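Halogenase PltM (Pseudomonas fluorescens, PDB 6BZN) halogenates phenolic compounds, with unusual breadth in both substrate and halide, and belongs to the FAD-binding flavoprotein halogenases. Local coordinates at residues I106-S111 and S240-F245; S401-A406 and N414-V419; A453-G458 and D463-E468; A494-I499 and S512-R517. All blocks are in the same frame, centred on the assembly; numbering follows the deposited sequence.

From the N terminus, contact 1 comes first, joining the corner between strands 104-107 and 109-114 to the loop ahead of strand 248-253; it closes a long loop of 128 residues. The other three are short closures in the helical C-terminal part: contact 2 pairs helices 383-406 and 410-441, contact 3 folds the loop after helix 444-452 onto the start of helix 465-483, and contact 4 brings the C-terminal tail back to helix 488-502. All four lie in series, none nested or crossed. Contacts 2 and 4 touch through Arg418 and Asn414, which hold backbone oxygens of 512-517, and contacts 2 and 3 through Tyr467 OH at Val419 O.

Contact 1: I106-S111 and S240-F245; sequences IKLGFS and SPIELF
Ile242 meets Leu108 with both of its branches. Its CG1 occupies the position between backbone N and carbonyl carbon (chi1 58°), and the extended second torsion (172°) carries CD1 across to the backbone of the corner, where it lies 3.7 Å from Leu108 O and 3.9 Å from Gly109 N. The other branch, CG2, packs against Leu108 CB at 3.8 Å; the two side chains lie alongside each other, running opposite ways. Ile242 CD1 packs close over Gly109, which has no side chain to hold it off. Further along, Leu244 reaches Ser111 with its branched end: CD1 is 3.8 Å from Ser111 OG and 4.0 Å from Ser111 CB. That hydroxyl has its polar partner in Ser247, so Leu244 only packs beside it. Ser240 OG bonds to Ile242 O at 2.7 Å, in the carbonyl plane and on a lone pair, which ties down the backbone that carries the isoleucine. With no hydrogen bond between the two segments, the contact relies on apolar packing in a largely buried setting, while backbone bonds from Leu108 to Lys246 and from Gly109 to Thr248 supply the polar fastening just beyond it.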
loop_
_atom_site.group_PDB
_atom_site.type_symbol
_atom_site.label_atom_id
_atom_site.label_comp_id
_atom_site.label_asym_id
_atom_site.label_seq_id
_atom_site.Cartn_x
_atom_site.Cartn_y
_atom_site.Cartn_z
ATOM N N ILE A 106 1.426 13.520 9.216
ATOM C CA ILE A 106 1.801 12.535 10.229
ATOM C C ILE A 106 0.674 11.543 10.474
ATOM O O ILE A 106 -0.499 11.860 10.278
ATOM C CB ILE A 106 2.206 13.253 11.537
ATOM C CG1 ILE A 106 3.004 12.347 12.444
ATOM C CG2 ILE A 106 1.004 13.829 12.271
ATOM C CD1 ILE A 106 3.736 13.106 13.536
ATOM N N LYS A 107 1.034 10.328 10.868
ATOM C CA LYS A 107 0.040 9.391 11.384
ATOM C C LYS A 107 0.572 8.620 12.571
ATOM O O LYS A 107 1.706 8.121 12.565
ATOM C CB LYS A 107 -0.489 8.439 10.306
ATOM C CG LYS A 107 0.581 7.674 9.561
ATOM C CD LYS A 107 0.018 6.540 8.697
ATOM C CE LYS A 107 -0.559 5.370 9.486
ATOM N NZ LYS A 107 0.316 4.171 9.559
ATOM N N LEU A 108 -0.276 8.518 13.584
ATOM C CA LEU A 108 0.044 7.784 14.796
ATOM C C LEU A 108 -0.690 6.456 14.841
ATOM O O LEU A 108 -0.600 5.737 15.847
ATOM C CB LEU A 108 -0.307 8.636 16.005
ATOM C CG LEU A 108 0.399 9.990 16.036
ATOM C CD1 LEU A 108 -0.105 10.834 17.205
ATOM C CD2 LEU A 108 1.905 9.812 16.095
ATOM N N GLY A 109 -1.394 6.126 13.753
ATOM C CA GLY A 109 -2.092 4.860 13.621
ATOM C C GLY A 109 -3.187 4.919 12.571
ATOM O O GLY A 109 -3.382 5.946 11.920
ATOM N N PHE A 110 -3.862 3.792 12.399
ATOM C CA PHE A 110 -5.082 3.696 11.590
ATOM C C PHE A 110 -6.265 3.819 12.544
ATOM O O PHE A 110 -6.271 3.184 13.594
ATOM C CB PHE A 110 -5.175 2.343 10.865
ATOM C CG PHE A 110 -4.314 2.201 9.605
ATOM C CD1 PHE A 110 -3.632 3.269 9.017
ATOM C CD2 PHE A 110 -4.255 0.968 8.960
ATOM C CE1 PHE A 110 -2.892 3.091 7.842
ATOM C CE2 PHE A 110 -3.498 0.785 7.797
ATOM C CZ PHE A 110 -2.825 1.850 7.233
ATOM N N SER A 111 -7.256 4.632 12.195
ATOM C CA SER A 111 -8.481 4.723 12.970
ATOM C C SER A 111 -9.670 4.411 12.070
ATOM O O SER A 111 -9.644 4.674 10.855
ATOM C CB SER A 111 -8.636 6.102 13.605
ATOM O OG SER A 111 -8.705 7.111 12.622
ATOM N N SER A 240 -9.833 8.016 22.744
ATOM C CA SER A 240 -8.786 7.494 21.896
ATOM C C SER A 240 -7.447 7.997 22.437
ATOM O O SER A 240 -7.327 9.165 22.779
ATOM C CB SER A 240 -8.948 7.960 20.456
ATOM O OG SER A 240 -7.817 7.550 19.712
ATOM N N PRO A 241 -6.438 7.120 22.499
ATOM C CA PRO A 241 -5.103 7.540 22.890
ATOM C C PRO A 241 -4.395 8.458 21.870
ATOM O O PRO A 241 -3.386 9.064 22.219
ATOM C CB PRO A 241 -4.358 6.216 23.026
ATOM C CG PRO A 241 -5.041 5.312 22.068
ATOM C CD PRO A 241 -6.473 5.704 22.090
ATOM N N ILE A 242 -4.906 8.554 20.640
ATOM C CA ILE A 242 -4.333 9.426 19.609
ATOM C C ILE A 242 -5.430 10.274 18.996
ATOM O O ILE A 242 -6.579 9.833 18.907
ATOM C CB ILE A 242 -3.618 8.618 18.496
ATOM C CG1 ILE A 242 -4.572 7.612 17.825
ATOM C CG2 ILE A 242 -2.408 7.910 19.078
ATOM C CD1 ILE A 242 -3.998 6.926 16.598
ATOM N N GLU A 243 -5.080 11.494 18.582
ATOM C CA GLU A 243 -5.995 12.315 17.801
ATOM C C GLU A 243 -6.258 11.604 16.481
ATOM O O GLU A 243 -5.304 11.204 15.793
ATOM C CB GLU A 243 -5.400 13.681 17.467
ATOM C CG GLU A 243 -5.146 14.617 18.629
ATOM C CD GLU A 243 -4.308 15.816 18.219
ATOM O OE1 GLU A 243 -4.547 16.399 17.135
ATOM O OE2 GLU A 243 -3.389 16.171 18.971
ATOM N N LEU A 244 -7.524 11.465 16.113
ATOM C CA LEU A 244 -7.857 10.850 14.828
ATOM C C LEU A 244 -7.377 11.737 13.669
ATOM O O LEU A 244 -7.064 11.226 12.595
ATOM C CB LEU A 244 -9.337 10.537 14.692
ATOM C CG LEU A 244 -10.111 9.721 15.738
ATOM C CD1 LEU A 244 -11.138 8.828 15.052
ATOM C CD2 LEU A 244 -9.247 8.905 16.668
ATOM N N PHE A 245 -7.290 13.047 13.919
ATOM C CA PHE A 245 -6.657 14.006 13.010
ATOM C C PHE A 245 -5.225 13.602 12.638
ATOM O O PHE A 245 -4.805 13.780 11.495
ATOM C CB PHE A 245 -6.656 15.402 13.661
ATOM C CG PHE A 245 -6.143 16.515 12.783
ATOM C CD1 PHE A 245 -6.621 16.689 11.482
ATOM C CD2 PHE A 245 -5.214 17.437 13.281
ATOM C CE1 PHE A 245 -6.155 17.732 10.681
ATOM C CE2 PHE A 245 -4.751 18.491 12.480
ATOM C CZ PHE A 245 -5.238 18.639 11.186
#

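Contact 2: S401-A406 and N414-V419; sequences SCSYEA and NVWHRV
Trp416 reaches across from helix 410-441 and lays its indole along one side of helix 383-406, where Cys402, Ser403 and Ala406 receive it. Its CG stands anti to the backbone N (chi1 168°), sending the ring out from its own helix. At the edge of the five-membered ring, NE1 donates to Ser403 OG at 2.9 Å, with an N-H...O angle of 152° and the oxygen tilted somewhat from the ring plane. The same hydroxyl is also hydrogen-bonded to Leu399 O, one turn back, so the serine ties the indole to the backbone of helix 383-406. The far end of the six-membered ring meets Cys402: CB lies 3.5 Å from Trp416 CH2, and SG stands obliquely at 5.3 Å from the centroid of that ring. Nearer the root of the side chain, Ala406 CB approaches Trp416 CG at 3.8 Å, again obliquely. The backbone of Cys402 lies over one face of the indole and Val419 CB over the opposite face, both toward the rim. Were the indole cut back to an alanine, Ser403 OG is likely to lose its N-H donor, and a gap would probably open beside Cys402 and Ala406. The two helices run nearly antiparallel, their local axes 9.9 Å apart at an angle of 163°, as the two arms of a helical hairpin. Cys402 also packs on Cys475 and Gln479 of helix 465-483, while Val415 leans on helix 488-502, and on the other side Tyr404 touches strand 273-281.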
loop_
_atom_site.group_PDB
_atom_site.type_symbol
_atom_site.label_atom_id
_atom_site.label_comp_id
_atom_site.label_asym_id
_atom_site.label_seq_id
_atom_site.Cartn_x
_atom_site.Cartn_y
_atom_site.Cartn_z
ATOM N N SER A 401 -11.513 -8.108 0.829
ATOM C CA SER A 401 -12.875 -8.588 0.603
ATOM C C SER A 401 -13.560 -8.932 1.929
ATOM O O SER A 401 -14.703 -8.537 2.168
ATOM C CB SER A 401 -12.912 -9.781 -0.357
ATOM O OG SER A 401 -12.192 -10.898 0.145
ATOM N N CYS A 402 -12.859 -9.638 2.809
ATOM C CA CYS A 402 -13.431 -9.965 4.128
ATOM C C CYS A 402 -13.675 -8.704 4.977
ATOM O O CYS A 402 -14.652 -8.647 5.723
ATOM C CB CYS A 402 -12.556 -10.981 4.859
ATOM S SG CYS A 402 -12.534 -12.595 4.030
ATOM N N SER A 403 -12.814 -7.693 4.847
ATOM C CA SER A 403 -13.007 -6.432 5.542
ATOM C C SER A 403 -14.268 -5.701 5.083
ATOM O O SER A 403 -15.025 -5.201 5.904
ATOM C CB SER A 403 -11.796 -5.518 5.357
ATOM O OG SER A 403 -10.646 -6.082 5.948
ATOM N N TYR A 404 -14.480 -5.629 3.771
ATOM C CA TYR A 404 -15.681 -4.980 3.245
ATOM C C TYR A 404 -16.971 -5.662 3.773
ATOM O O TYR A 404 -17.971 -4.999 3.979
ATOM C CB TYR A 404 -15.680 -4.955 1.718
ATOM C CG TYR A 404 -15.028 -3.742 1.071
ATOM C CD1 TYR A 404 -13.655 -3.675 0.875
ATOM C CD2 TYR A 404 -15.797 -2.667 0.617
ATOM C CE1 TYR A 404 -13.072 -2.580 0.245
ATOM C CE2 TYR A 404 -15.213 -1.576 -0.009
ATOM C CZ TYR A 404 -13.846 -1.535 -0.201
ATOM O OH TYR A 404 -13.266 -0.443 -0.845
ATOM N N GLU A 405 -16.941 -6.977 3.982
ATOM C CA GLU A 405 -18.089 -7.668 4.585
ATOM C C GLU A 405 -18.225 -7.283 6.063
ATOM O O GLU A 405 -19.334 -7.066 6.551
ATOM C CB GLU A 405 -17.951 -9.177 4.439
ATOM C CG GLU A 405 -19.124 -9.984 4.985
ATOM C CD GLU A 405 -20.436 -9.759 4.247
ATOM O OE1 GLU A 405 -20.437 -9.320 3.073
ATOM O OE2 GLU A 405 -21.485 -10.050 4.859
ATOM N N ALA A 406 -17.098 -7.190 6.763
ATOM C CA ALA A 406 -17.091 -6.757 8.156
ATOM C C ALA A 406 -17.562 -5.310 8.362
ATOM O O ALA A 406 -17.917 -4.952 9.489
ATOM C CB ALA A 406 -15.716 -6.943 8.767
ATOM N N ASN A 414 -15.094 -4.507 14.884
ATOM C CA ASN A 414 -14.195 -4.476 16.035
ATOM C C ASN A 414 -13.509 -5.830 16.208
ATOM O O ASN A 414 -12.282 -5.890 16.337
ATOM C CB ASN A 414 -14.981 -4.033 17.291
ATOM C CG ASN A 414 -14.134 -3.977 18.546
ATOM O OD1 ASN A 414 -12.909 -3.935 18.505
ATOM N ND2 ASN A 414 -14.811 -3.985 19.697
ATOM N N VAL A 415 -14.276 -6.924 16.156
ATOM C CA VAL A 415 -13.674 -8.249 16.280
ATOM C C VAL A 415 -12.732 -8.513 15.090
ATOM O O VAL A 415 -11.580 -8.921 15.270
ATOM C CB VAL A 415 -14.721 -9.382 16.391
ATOM C CG1 VAL A 415 -14.017 -10.706 16.556
ATOM C CG2 VAL A 415 -15.637 -9.164 17.604
ATOM N N TRP A 416 -13.236 -8.254 13.884
ATOM C CA TRP A 416 -12.465 -8.513 12.661
ATOM C C TRP A 416 -11.120 -7.779 12.597
ATOM O O TRP A 416 -10.124 -8.379 12.185
ATOM C CB TRP A 416 -13.293 -8.219 11.398
ATOM C CG TRP A 416 -12.448 -8.188 10.162
ATOM C CD1 TRP A 416 -12.012 -7.084 9.511
ATOM C CD2 TRP A 416 -11.872 -9.307 9.491
ATOM N NE1 TRP A 416 -11.251 -7.439 8.426
ATOM C CE2 TRP A 416 -11.136 -8.804 8.401
ATOM C CE3 TRP A 416 -11.927 -10.692 9.688
ATOM C CZ2 TRP A 416 -10.458 -9.633 7.512
ATOM C CZ3 TRP A 416 -11.261 -11.519 8.795
ATOM C CH2 TRP A 416 -10.526 -10.979 7.723
ATOM N N HIS A 417 -11.077 -6.516 13.007
ATOM C CA HIS A 417 -9.852 -5.720 12.838
ATOM C C HIS A 417 -8.656 -6.313 13.583
ATOM O O HIS A 417 -7.528 -6.111 13.169
ATOM C CB HIS A 417 -10.065 -4.227 13.136
ATOM C CG HIS A 417 -9.613 -3.773 14.489
ATOM N ND1 HIS A 417 -10.339 -4.012 15.637
ATOM C CD2 HIS A 417 -8.545 -3.032 14.869
ATOM C CE1 HIS A 417 -9.723 -3.462 16.669
ATOM N NE2 HIS A 417 -8.635 -2.856 16.229
ATOM N N ARG A 418 -8.919 -7.090 14.636
ATOM C CA ARG A 418 -7.864 -7.779 15.382
ATOM C C ARG A 418 -7.183 -8.882 14.588
ATOM O O ARG A 418 -6.048 -9.215 14.881
ATOM C CB ARG A 418 -8.422 -8.345 16.700
ATOM C CG ARG A 418 -8.926 -7.258 17.637
ATOM C CD ARG A 418 -10.293 -7.573 18.235
ATOM N NE ARG A 418 -10.844 -6.361 18.833
ATOM C CZ ARG A 418 -10.492 -5.847 20.014
ATOM N NH1 ARG A 418 -9.617 -6.468 20.814
ATOM N NH2 ARG A 418 -11.020 -4.697 20.405
ATOM N N VAL A 419 -7.871 -9.445 13.594
ATOM C CA VAL A 419 -7.263 -10.424 12.673
ATOM C C VAL A 419 -6.201 -9.723 11.808
ATOM O O VAL A 419 -5.042 -10.155 11.749
ATOM C CB VAL A 419 -8.339 -11.137 11.819
ATOM C CG1 VAL A 419 -7.720 -12.066 10.778
ATOM C CG2 VAL A 419 -9.286 -11.923 12.717
#

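Contact 3: A453-G458 and D463-E468; sequences AVRFPG and DSPAYE
Asp463 OD1 is gripped twice by one residue, Arg455. The backbone N of Arg455 donates to Asp463 OD1 at 2.8 Å, meeting the oxygen on its anti side. Arg455 NE donates to the same OD1 at 3.0 Å, almost straight at 174°; the oxygen lies in the guanidinium plane, but NE comes from above the carboxylate plane, and the two flat groups are turned 52° apart. A third, weak bond, the other half of the salt bridge, runs from Arg455 NH2 to Asp463 OD2 at 3.2 Å. The bend of the arginine at its third torsion (-68°) turns the guanidinium toward Asp463 and Pro465, and NE reaches the same oxygen as the backbone N. Over a face of the guanidinium lies the ring of Pro465, with CG 3.7 Å from Arg455 NH1. Beside this, Phe456 fits against the start of helix 465-483. Its CE2 comes within 3.6 Å of Pro465 N, and Glu468 CG sits over its face at 3.9 Å from the centroid, a CH-pi contact; the carboxylate of Glu468 goes on to Ser461. Ser464 is the N-cap, its OG accepting from Tyr467 N. An alanine here in place of Asp463 removes both carboxylate oxygens, and is likely to leave Arg455 N and NE without their shared acceptor and the guanidinium without its countercharge, freer to turn. Ion pairing at the surface thus joins with aromatic and proline packing to fasten the loop after helix 444-452 to the first turn of the next helix.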
loop_
_atom_site.group_PDB
_atom_site.type_symbol
_atom_site.label_atom_id
_atom_site.label_comp_id
_atom_site.label_asym_id
_atom_site.label_seq_id
_atom_site.Cartn_x
_atom_site.Cartn_y
_atom_site.Cartn_z
ATOM N N ALA A 453 13.549 -17.211 2.612
ATOM C CA ALA A 453 13.216 -18.450 3.325
ATOM C C ALA A 453 11.946 -18.376 4.183
ATOM O O ALA A 453 11.565 -19.374 4.801
ATOM C CB ALA A 453 14.400 -18.884 4.175
ATOM N N VAL A 454 11.255 -17.234 4.223
ATOM C CA VAL A 454 10.048 -17.150 5.043
ATOM C C VAL A 454 9.024 -18.178 4.557
ATOM O O VAL A 454 8.930 -18.458 3.357
ATOM C CB VAL A 454 9.412 -15.739 5.054
ATOM C CG1 VAL A 454 10.396 -14.704 5.594
ATOM C CG2 VAL A 454 8.875 -15.370 3.672
ATOM N N ARG A 455 8.268 -18.747 5.488
ATOM C CA ARG A 455 7.343 -19.825 5.128
ATOM C C ARG A 455 6.103 -19.356 4.371
ATOM O O ARG A 455 5.516 -20.157 3.656
ATOM C CB ARG A 455 6.924 -20.645 6.357
ATOM C CG ARG A 455 7.990 -21.653 6.762
ATOM C CD ARG A 455 7.776 -22.189 8.167
ATOM N NE ARG A 455 7.992 -21.167 9.190
ATOM C CZ ARG A 455 7.958 -21.378 10.509
ATOM N NH1 ARG A 455 7.728 -22.590 11.004
ATOM N NH2 ARG A 455 8.187 -20.374 11.346
ATOM N N PHE A 456 5.710 -18.086 4.539
ATOM C CA PHE A 456 4.483 -17.548 3.929
ATOM C C PHE A 456 4.753 -16.195 3.253
ATOM O O PHE A 456 4.215 -15.158 3.658
ATOM C CB PHE A 456 3.393 -17.423 4.990
ATOM C CG PHE A 456 3.185 -18.681 5.778
ATOM C CD1 PHE A 456 2.397 -19.708 5.273
ATOM C CD2 PHE A 456 3.793 -18.846 7.015
ATOM C CE1 PHE A 456 2.216 -20.886 5.997
ATOM C CE2 PHE A 456 3.618 -20.016 7.744
ATOM C CZ PHE A 456 2.835 -21.038 7.232
ATOM N N PRO A 457 5.583 -16.207 2.189
ATOM C CA PRO A 457 5.820 -14.951 1.480
ATOM C C PRO A 457 4.503 -14.378 0.947
ATOM O O PRO A 457 3.643 -15.119 0.447
ATOM C CB PRO A 457 6.786 -15.346 0.359
ATOM C CG PRO A 457 6.568 -16.813 0.155
ATOM C CD PRO A 457 6.149 -17.372 1.482
ATOM N N GLY A 458 4.321 -13.076 1.130
ATOM C CA GLY A 458 3.094 -12.401 0.695
ATOM C C GLY A 458 1.988 -12.379 1.738
ATOM O O GLY A 458 0.998 -11.699 1.559
ATOM N N ASP A 463 5.928 -15.343 8.380
ATOM C CA ASP A 463 6.533 -16.594 8.838
ATOM C C ASP A 463 5.857 -17.322 10.016
ATOM O O ASP A 463 6.455 -18.252 10.564
ATOM C CB ASP A 463 7.997 -16.328 9.172
ATOM C CG ASP A 463 8.854 -17.595 9.145
ATOM O OD1 ASP A 463 8.743 -18.409 8.207
ATOM O OD2 ASP A 463 9.631 -17.790 10.083
ATOM N N SER A 464 4.626 -16.958 10.382
ATOM C CA SER A 464 3.950 -17.577 11.544
ATOM C C SER A 464 2.862 -18.578 11.131
ATOM O O SER A 464 1.790 -18.164 10.697
ATOM C CB SER A 464 3.311 -16.498 12.414
ATOM O OG SER A 464 2.466 -17.080 13.404
ATOM N N PRO A 465 3.113 -19.899 11.277
ATOM C CA PRO A 465 2.029 -20.820 10.905
ATOM C C PRO A 465 0.745 -20.630 11.738
ATOM O O PRO A 465 -0.357 -20.775 11.213
ATOM C CB PRO A 465 2.637 -22.213 11.126
ATOM C CG PRO A 465 4.109 -22.009 11.156
ATOM C CD PRO A 465 4.351 -20.614 11.647
ATOM N N ALA A 466 0.879 -20.290 13.014
ATOM C CA ALA A 466 -0.290 -20.049 13.853
ATOM C C ALA A 466 -1.107 -18.856 13.347
ATOM O O ALA A 466 -2.341 -18.948 13.230
ATOM C CB ALA A 466 0.109 -19.842 15.307
ATOM N N TYR A 467 -0.436 -17.753 13.016
ATOM C CA TYR A 467 -1.171 -16.600 12.494
ATOM C C TYR A 467 -1.869 -16.946 11.178
ATOM O O TYR A 467 -3.036 -16.614 10.986
ATOM C CB TYR A 467 -0.321 -15.322 12.294
ATOM C CG TYR A 467 -1.218 -14.299 11.669
ATOM C CD1 TYR A 467 -2.207 -13.680 12.424
ATOM C CD2 TYR A 467 -1.223 -14.090 10.292
ATOM C CE1 TYR A 467 -3.119 -12.815 11.844
ATOM C CE2 TYR A 467 -2.141 -13.234 9.700
ATOM C CZ TYR A 467 -3.078 -12.591 10.480
ATOM O OH TYR A 467 -3.994 -11.730 9.925
ATOM N N GLU A 468 -1.171 -17.613 10.272
ATOM C CA GLU A 468 -1.761 -17.889 8.965
ATOM C C GLU A 468 -2.938 -18.857 9.060
ATOM O O GLU A 468 -3.858 -18.801 8.245
ATOM C CB GLU A 468 -0.690 -18.324 7.970
ATOM C CG GLU A 468 0.418 -17.283 7.759
ATOM C CD GLU A 468 -0.069 -15.869 7.378
ATOM O OE1 GLU A 468 -1.177 -15.723 6.820
ATOM O OE2 GLU A 468 0.681 -14.885 7.613
HETATM O O HOH W 1 11.851 -18.478 8.138
#

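Contact 4: A494-I499 and S512-R517; sequences ALHELI and SRISNR
A first torsion of -169° points the imidazole of His496 away from its backbone N and off helix 488-502 toward the returning tail, and Ile514, whose CG1 is anti to its carbonyl carbon (chi1 -55°), sets CG1 over the ring. The first result is a hydrogen bond: His496 NE2 donates to Ser512 O at 2.7 Å. The donor lies in the carbonyl plane on a lone pair, although the oxygen is tilted 19° from the imidazole plane. The second is a CH-pi contact, in which Ile514 CG1 stands over one face of the imidazole, 3.7 Å from its centroid and displaced toward the NE2-CD2 edge; CD1 follows, 3.7 Å from His496 CD2. One flat ring is therefore held at its edge by a backbone carbonyl and on a face by an aliphatic branch, which together would restrict its rotation. One turn on, Ile499 CG2 packs against the backbone at Ser512, 3.9 Å from its N, while the serine hydroxyl turns to Glu503. Past Ser512 the tail enters a type I beta turn from Arg513 to Asn516. Ile514 also rests on His411 and Arg418 of helix 410-441, and Asn414 and Arg418 hold the carbonyls of Ile514 and Asn516. The tail thus bridges helices 488-502 and 410-441, and then Arg517 pairs by backbone bonding with Ala128 of strand 126-131.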
loop_
_atom_site.group_PDB
_atom_site.type_symbol
_atom_site.label_atom_id
_atom_site.label_comp_id
_atom_site.label_asym_id
_atom_site.label_seq_id
_atom_site.Cartn_x
_atom_site.Cartn_y
_atom_site.Cartn_z
ATOM N N ALA A 494 -17.839 -16.209 16.260
ATOM C CA ALA A 494 -16.978 -17.203 15.618
ATOM C C ALA A 494 -15.554 -16.653 15.442
ATOM O O ALA A 494 -14.568 -17.356 15.725
ATOM C CB ALA A 494 -17.566 -17.634 14.279
ATOM N N LEU A 495 -15.439 -15.393 15.008
ATOM C CA LEU A 495 -14.124 -14.754 14.936
ATOM C C LEU A 495 -13.457 -14.650 16.311
ATOM O O LEU A 495 -12.280 -14.947 16.450
ATOM C CB LEU A 495 -14.202 -13.370 14.290
ATOM C CG LEU A 495 -14.608 -13.279 12.820
ATOM C CD1 LEU A 495 -14.756 -11.812 12.428
ATOM C CD2 LEU A 495 -13.617 -13.982 11.912
ATOM N N HIS A 496 -14.208 -14.216 17.314
ATOM C CA HIS A 496 -13.673 -14.057 18.668
ATOM C C HIS A 496 -13.097 -15.382 19.199
ATOM O O HIS A 496 -12.010 -15.410 19.756
ATOM C CB HIS A 496 -14.767 -13.528 19.593
ATOM C CG HIS A 496 -14.278 -13.090 20.937
ATOM N ND1 HIS A 496 -15.072 -13.132 22.062
ATOM C CD2 HIS A 496 -13.084 -12.602 21.340
ATOM C CE1 HIS A 496 -14.397 -12.666 23.096
ATOM N NE2 HIS A 496 -13.184 -12.347 22.689
ATOM N N GLU A 497 -13.808 -16.480 18.978
ATOM C CA GLU A 497 -13.334 -17.800 19.426
ATOM C C GLU A 497 -12.044 -18.220 18.700
ATOM O O GLU A 497 -11.121 -18.761 19.327
ATOM C CB GLU A 497 -14.443 -18.848 19.280
ATOM C CG GLU A 497 -15.656 -18.608 20.188
ATOM C CD GLU A 497 -15.332 -18.725 21.678
ATOM O OE1 GLU A 497 -14.523 -19.602 22.037
ATOM O OE2 GLU A 497 -15.866 -17.927 22.491
ATOM N N LEU A 498 -11.963 -17.945 17.394
ATOM C CA LEU A 498 -10.718 -18.150 16.644
ATOM C C LEU A 498 -9.550 -17.333 17.216
ATOM O O LEU A 498 -8.441 -17.854 17.362
ATOM C CB LEU A 498 -10.914 -17.832 15.146
ATOM C CG LEU A 498 -11.809 -18.807 14.370
ATOM C CD1 LEU A 498 -12.088 -18.306 12.963
ATOM C CD2 LEU A 498 -11.181 -20.197 14.343
ATOM N N ILE A 499 -9.797 -16.072 17.556
ATOM C CA ILE A 499 -8.743 -15.223 18.123
ATOM C C ILE A 499 -8.261 -15.822 19.466
ATOM O O ILE A 499 -7.062 -15.959 19.696
ATOM C CB ILE A 499 -9.196 -13.751 18.279
ATOM C CG1 ILE A 499 -9.460 -13.120 16.903
ATOM C CG2 ILE A 499 -8.150 -12.937 19.036
ATOM C CD1 ILE A 499 -10.243 -11.824 16.939
ATOM N N SER A 512 -7.964 -10.613 22.121
ATOM C CA SER A 512 -9.304 -11.147 22.412
ATOM C C SER A 512 -10.146 -10.280 23.361
ATOM O O SER A 512 -11.324 -10.581 23.582
ATOM C CB SER A 512 -9.211 -12.554 22.982
ATOM O OG SER A 512 -8.614 -12.521 24.264
ATOM N N ARG A 513 -9.563 -9.225 23.923
ATOM C CA ARG A 513 -10.324 -8.302 24.774
ATOM C C ARG A 513 -11.076 -7.283 23.946
ATOM O O ARG A 513 -10.587 -6.169 23.703
ATOM C CB ARG A 513 -9.413 -7.617 25.785
ATOM C CG ARG A 513 -8.747 -8.623 26.693
ATOM C CD ARG A 513 -8.357 -8.026 28.035
ATOM N NE ARG A 513 -8.286 -9.057 29.068
ATOM C CZ ARG A 513 -8.068 -8.825 30.363
ATOM N NH1 ARG A 513 -8.029 -9.848 31.211
ATOM N NH2 ARG A 513 -7.888 -7.585 30.818
ATOM N N ILE A 514 -12.288 -7.671 23.555
ATOM C CA ILE A 514 -13.092 -6.917 22.584
ATOM C C ILE A 514 -13.558 -5.557 23.118
ATOM O O ILE A 514 -13.766 -4.620 22.338
ATOM C CB ILE A 514 -14.300 -7.764 22.085
ATOM C CG1 ILE A 514 -13.837 -9.115 21.524
ATOM C CG2 ILE A 514 -15.113 -7.032 21.025
ATOM C CD1 ILE A 514 -12.716 -9.040 20.502
ATOM N N SER A 515 -13.707 -5.432 24.441
ATOM C CA SER A 515 -14.126 -4.171 25.048
ATOM C C SER A 515 -13.052 -3.081 24.985
ATOM O O SER A 515 -13.360 -1.896 25.091
ATOM C CB SER A 515 -14.579 -4.403 26.494
ATOM O OG SER A 515 -13.491 -4.817 27.282
ATOM N N ASN A 516 -11.792 -3.481 24.842
ATOM C CA ASN A 516 -10.711 -2.538 24.596
ATOM C C ASN A 516 -10.585 -2.238 23.094
ATOM O O ASN A 516 -9.995 -3.014 22.343
ATOM C CB ASN A 516 -9.386 -3.081 25.129
ATOM C CG ASN A 516 -8.216 -2.143 24.853
ATOM O OD1 ASN A 516 -8.399 -0.944 24.608
ATOM N ND2 ASN A 516 -7.009 -2.688 24.873
ATOM N N ARG A 517 -11.093 -1.082 22.686
ATOM C CA ARG A 517 -11.109 -0.673 21.278
ATOM C C ARG A 517 -9.849 0.045 20.780
ATOM O O ARG A 517 -9.765 0.406 19.604
ATOM C CB ARG A 517 -12.337 0.190 21.044
ATOM C CG ARG A 517 -13.593 -0.634 21.186
ATOM C CD ARG A 517 -14.882 0.126 20.977
ATOM N NE ARG A 517 -15.234 1.061 22.043
ATOM C CZ ARG A 517 -15.037 2.386 22.023
ATOM N NH1 ARG A 517 -14.409 2.987 21.016
ATOM N NH2 ARG A 517 -15.449 3.137 23.050
#